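Local coordinates for phosphate-specific transport system accessory protein PhoU homolog (Pseudomonas aeruginosa, PDB 4Q25) that is a homodimeric helix-bundle accessory protein of the Pst system that negatively regulates the Pho regulon and probably helps control phosphate uptake, at residues 13-25 against 76-90. Residues are numbered along the deposited sequence; the frame is centred on the assembly and turned at random.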
# COMPACT_ATOMS: atom_id res chain seq x y z
N GLN A 13 1.78 -4.89 35.58
CA GLN A 13 1.40 -3.74 36.36
C GLN A 13 2.71 -3.11 36.72
O GLN A 13 2.77 -2.16 37.51
CB GLN A 13 0.54 -4.14 37.58
CG GLN A 13 1.27 -4.72 38.80
CD GLN A 13 0.32 -5.02 39.95
OE1 GLN A 13 0.07 -6.18 40.28
NE2 GLN A 13 -0.23 -3.97 40.57
N GLN A 14 3.76 -3.66 36.13
CA GLN A 14 4.61 -2.98 35.17
C GLN A 14 4.54 -3.48 33.72
O GLN A 14 5.31 -3.04 32.88
CB GLN A 14 6.04 -3.04 35.68
CG GLN A 14 6.25 -2.22 36.95
CD GLN A 14 7.65 -2.32 37.52
OE1 GLN A 14 8.35 -3.29 37.28
NE2 GLN A 14 8.07 -1.30 38.26
N PHE A 15 3.62 -4.38 33.41
CA PHE A 15 3.38 -4.76 32.04
C PHE A 15 2.75 -3.59 31.37
O PHE A 15 2.79 -3.42 30.17
CB PHE A 15 2.41 -5.91 31.94
CG PHE A 15 2.08 -6.28 30.54
CD1 PHE A 15 2.93 -7.06 29.80
CD2 PHE A 15 0.90 -5.87 29.96
CE1 PHE A 15 2.61 -7.42 28.51
CE2 PHE A 15 0.58 -6.22 28.68
CZ PHE A 15 1.44 -6.99 27.95
N ASN A 16 2.11 -2.79 32.18
CA ASN A 16 1.41 -1.62 31.67
C ASN A 16 2.31 -0.39 31.54
O ASN A 16 1.90 0.63 30.99
CB ASN A 16 0.19 -1.32 32.54
CG ASN A 16 -0.69 -2.53 32.72
OD1 ASN A 16 -0.87 -3.02 33.83
ND2 ASN A 16 -1.22 -3.04 31.61
N ALA A 17 3.54 -0.48 32.06
CA ALA A 17 4.55 0.52 31.75
C ALA A 17 5.01 0.25 30.33
O ALA A 17 4.90 1.11 29.48
CB ALA A 17 5.72 0.44 32.72
N GLU A 18 5.51 -0.96 30.08
CA GLU A 18 6.05 -1.29 28.78
C GLU A 18 4.99 -1.14 27.68
O GLU A 18 5.32 -0.88 26.53
CB GLU A 18 6.74 -2.67 28.78
CG GLU A 18 5.86 -3.87 29.09
CD GLU A 18 6.67 -5.15 29.28
OE1 GLU A 18 7.61 -5.14 30.12
OE2 GLU A 18 6.35 -6.16 28.59
N LEU A 19 3.75 -1.33 28.03
CA LEU A 19 2.63 -1.01 27.19
C LEU A 19 2.43 0.47 26.86
O LEU A 19 1.98 0.80 25.80
CB LEU A 19 1.40 -1.58 27.81
CG LEU A 19 0.10 -1.30 27.11
CD1 LEU A 19 0.13 -1.92 25.73
CD2 LEU A 19 -1.05 -1.83 27.94
N GLU A 20 2.67 1.35 27.81
CA GLU A 20 2.58 2.77 27.53
C GLU A 20 3.78 3.18 26.69
O GLU A 20 3.65 4.02 25.83
CB GLU A 20 2.53 3.62 28.82
CG GLU A 20 1.27 3.42 29.66
CD GLU A 20 0.04 4.15 29.15
OE1 GLU A 20 -0.60 4.87 29.96
OE2 GLU A 20 -0.32 3.99 27.96
N ASP A 21 4.94 2.59 26.95
CA ASP A 21 6.15 2.84 26.16
C ASP A 21 5.99 2.55 24.66
O ASP A 21 6.50 3.29 23.83
CB ASP A 21 7.31 2.01 26.68
CG ASP A 21 8.04 2.69 27.79
OD1 ASP A 21 7.36 3.29 28.66
OD2 ASP A 21 9.28 2.65 27.78
N VAL A 22 5.30 1.46 24.33
CA VAL A 22 5.06 1.11 22.94
C VAL A 22 3.94 1.97 22.35
O VAL A 22 3.89 2.22 21.16
CB VAL A 22 4.76 -0.41 22.76
CG1 VAL A 22 3.39 -0.77 23.28
CG2 VAL A 22 4.84 -0.80 21.29
N ARG A 23 3.03 2.42 23.19
CA ARG A 23 2.01 3.35 22.74
C ARG A 23 2.68 4.67 22.36
O ARG A 23 2.38 5.24 21.33
CB ARG A 23 0.97 3.58 23.82
CG ARG A 23 -0.44 3.72 23.30
CD ARG A 23 -1.44 3.83 24.45
NE ARG A 23 -1.25 5.12 25.11
CZ ARG A 23 -2.01 6.19 24.95
NH1 ARG A 23 -3.09 6.15 24.16
NH2 ARG A 23 -1.71 7.31 25.61
N SER A 24 3.63 5.12 23.18
CA SER A 24 4.26 6.41 22.98
C SER A 24 5.25 6.35 21.82
O SER A 24 5.52 7.37 21.18
CB SER A 24 4.96 6.90 24.25
OG SER A 24 6.32 6.49 24.29
N HIS A 25 5.80 5.17 21.56
CA HIS A 25 6.65 4.96 20.40
C HIS A 25 5.84 5.04 19.10
O HIS A 25 6.29 5.64 18.15
CB HIS A 25 7.36 3.63 20.50
CG HIS A 25 8.35 3.58 21.63
ND1 HIS A 25 8.64 2.43 22.32
CD2 HIS A 25 9.10 4.56 22.19
CE1 HIS A 25 9.54 2.69 23.25
NE2 HIS A 25 9.83 3.98 23.19
N ILE A 76 6.41 -7.93 24.33
CA ILE A 76 5.35 -7.75 25.25
C ILE A 76 4.43 -8.93 25.20
O ILE A 76 4.02 -9.41 26.21
CB ILE A 76 4.50 -6.52 24.91
CG1 ILE A 76 5.17 -5.25 25.36
CG2 ILE A 76 3.16 -6.56 25.62
CD1 ILE A 76 4.42 -4.02 24.92
N LEU A 77 4.09 -9.38 24.02
CA LEU A 77 3.15 -10.48 23.91
C LEU A 77 3.73 -11.76 24.47
O LEU A 77 3.05 -12.57 25.03
CB LEU A 77 2.69 -10.67 22.48
CG LEU A 77 1.60 -9.76 21.96
CD1 LEU A 77 1.17 -10.17 20.59
CD2 LEU A 77 0.39 -9.70 22.86
N ALA A 78 5.02 -11.94 24.26
CA ALA A 78 5.70 -13.13 24.66
C ALA A 78 5.55 -13.28 26.12
O ALA A 78 5.35 -14.37 26.59
CB ALA A 78 7.15 -13.06 24.29
N ARG A 79 5.55 -12.21 26.90
CA ARG A 79 5.35 -12.34 28.34
C ARG A 79 3.88 -12.47 28.70
O ARG A 79 3.26 -11.56 29.17
CB ARG A 79 5.88 -11.13 29.08
CG ARG A 79 7.20 -10.63 28.59
CD ARG A 79 7.48 -9.31 29.25
NE ARG A 79 8.44 -8.52 28.50
CZ ARG A 79 9.75 -8.67 28.61
NH1 ARG A 79 10.24 -9.58 29.42
NH2 ARG A 79 10.57 -7.91 27.90
N ARG A 80 3.35 -13.65 28.44
CA ARG A 80 2.26 -14.24 29.19
C ARG A 80 1.05 -13.61 28.53
O ARG A 80 1.16 -12.55 27.98
CB ARG A 80 2.38 -13.94 30.70
CG ARG A 80 3.57 -14.60 31.43
CD ARG A 80 3.66 -14.34 32.93
NE ARG A 80 4.85 -14.95 33.54
CZ ARG A 80 5.25 -14.79 34.80
NH1 ARG A 80 4.56 -14.06 35.66
NH2 ARG A 80 6.35 -15.40 35.22
N GLN A 81 -0.09 -14.24 28.60
CA GLN A 81 -1.18 -13.78 27.79
C GLN A 81 -1.78 -12.47 28.29
O GLN A 81 -2.02 -12.29 29.46
CB GLN A 81 -2.23 -14.88 27.62
CG GLN A 81 -3.23 -15.03 28.72
CD GLN A 81 -3.78 -16.44 28.79
OE1 GLN A 81 -3.37 -17.23 29.62
NE2 GLN A 81 -4.72 -16.75 27.91
N PRO A 82 -2.04 -11.57 27.35
CA PRO A 82 -2.69 -10.30 27.59
C PRO A 82 -4.17 -10.50 27.73
O PRO A 82 -4.73 -11.40 27.15
CB PRO A 82 -2.47 -9.63 26.26
CG PRO A 82 -2.45 -10.80 25.34
CD PRO A 82 -1.73 -11.89 26.10
N ALA A 83 -4.81 -9.63 28.47
CA ALA A 83 -6.24 -9.60 28.58
C ALA A 83 -6.78 -9.10 27.28
O ALA A 83 -6.06 -8.59 26.50
CB ALA A 83 -6.64 -8.66 29.68
N ALA A 84 -8.07 -9.23 27.07
CA ALA A 84 -8.68 -8.96 25.79
C ALA A 84 -8.49 -7.55 25.28
O ALA A 84 -8.29 -7.35 24.11
CB ALA A 84 -10.16 -9.25 25.88
N SER A 85 -8.59 -6.57 26.16
CA SER A 85 -8.43 -5.19 25.78
C SER A 85 -6.99 -4.87 25.43
O SER A 85 -6.72 -4.13 24.52
CB SER A 85 -9.05 -4.25 26.80
OG SER A 85 -8.18 -3.97 27.86
N ASP A 86 -6.06 -5.43 26.18
CA ASP A 86 -4.66 -5.26 25.86
C ASP A 86 -4.31 -5.91 24.56
O ASP A 86 -3.50 -5.44 23.81
CB ASP A 86 -3.81 -5.78 26.99
CG ASP A 86 -4.08 -5.06 28.24
OD1 ASP A 86 -4.89 -4.14 28.16
OD2 ASP A 86 -3.52 -5.38 29.28
N LEU A 87 -4.90 -7.05 24.31
CA LEU A 87 -4.59 -7.69 23.09
C LEU A 87 -5.07 -6.80 21.98
O LEU A 87 -4.41 -6.63 21.00
CB LEU A 87 -5.23 -9.05 23.03
CG LEU A 87 -5.01 -9.70 21.69
CD1 LEU A 87 -3.58 -10.17 21.60
CD2 LEU A 87 -5.97 -10.83 21.50
N ARG A 88 -6.21 -6.19 22.14
CA ARG A 88 -6.70 -5.33 21.10
C ARG A 88 -5.71 -4.19 20.85
O ARG A 88 -5.50 -3.78 19.74
CB ARG A 88 -8.09 -4.83 21.44
CG ARG A 88 -9.15 -5.91 21.45
CD ARG A 88 -10.53 -5.36 21.16
NE ARG A 88 -10.87 -4.25 22.01
CZ ARG A 88 -11.35 -4.39 23.23
NH1 ARG A 88 -11.50 -5.60 23.72
NH2 ARG A 88 -11.63 -3.35 23.96
N LEU A 89 -5.10 -3.70 21.90
CA LEU A 89 -4.17 -2.58 21.80
C LEU A 89 -2.88 -2.94 21.05
O LEU A 89 -2.46 -2.20 20.16
CB LEU A 89 -3.82 -2.02 23.17
CG LEU A 89 -2.83 -0.85 23.20
CD1 LEU A 89 -3.44 0.43 22.63
CD2 LEU A 89 -2.35 -0.61 24.61
N ILE A 90 -2.23 -4.03 21.44
CA ILE A 90 -1.05 -4.53 20.74
C ILE A 90 -1.37 -4.78 19.26
O ILE A 90 -0.58 -4.44 18.38
CB ILE A 90 -0.57 -5.85 21.34
CG1 ILE A 90 -0.14 -5.67 22.79
CG2 ILE A 90 0.58 -6.45 20.51
CD1 ILE A 90 1.11 -4.84 22.95
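Ile-76 fits as a knob into a hole formed by Phe-15, Glu-18, Leu-19 and Val-22, near the start of helix 15-45. Its CD1 lies 3.8 Å from Val-22 CG1 and 3.6 Å from the backbone O of Glu-18. The Phe-15 and Ile-76 side chains cross at about a right angle, modelled too close for their spacing to be trusted; with CG anti to the backbone N (chi1 177°), the ring turns its edge to the Ile-76 carbonyl O, which lies in its plane. Glu-18 runs past Ile-76 in the opposite direction, its CG 4.0 Å from Ile-76 CG1, and ends in a salt bridge to Arg-79. The hydrogen bond within it, Arg-79 NE to Glu-18 OE2 at 3.2 Å, is weak and bent to 121°, and carboxylate and guanidinium planes stand 71° apart. In this PhoU bundle the first turns of helix 15-45 pack against the end of helix 59-78 and the start of helix 84-120, on both sides of their connection, where Arg-79 centres an inverse gamma turn. Toward helix 84-120, Leu-19 and Leu-89 meet tip to tip, though their methyl spacing is doubtful. Phe-148 of helix 127-149 touches both Leu-89 and Arg-23, whose NH1 hydrogen-bonds to Ala-149 O.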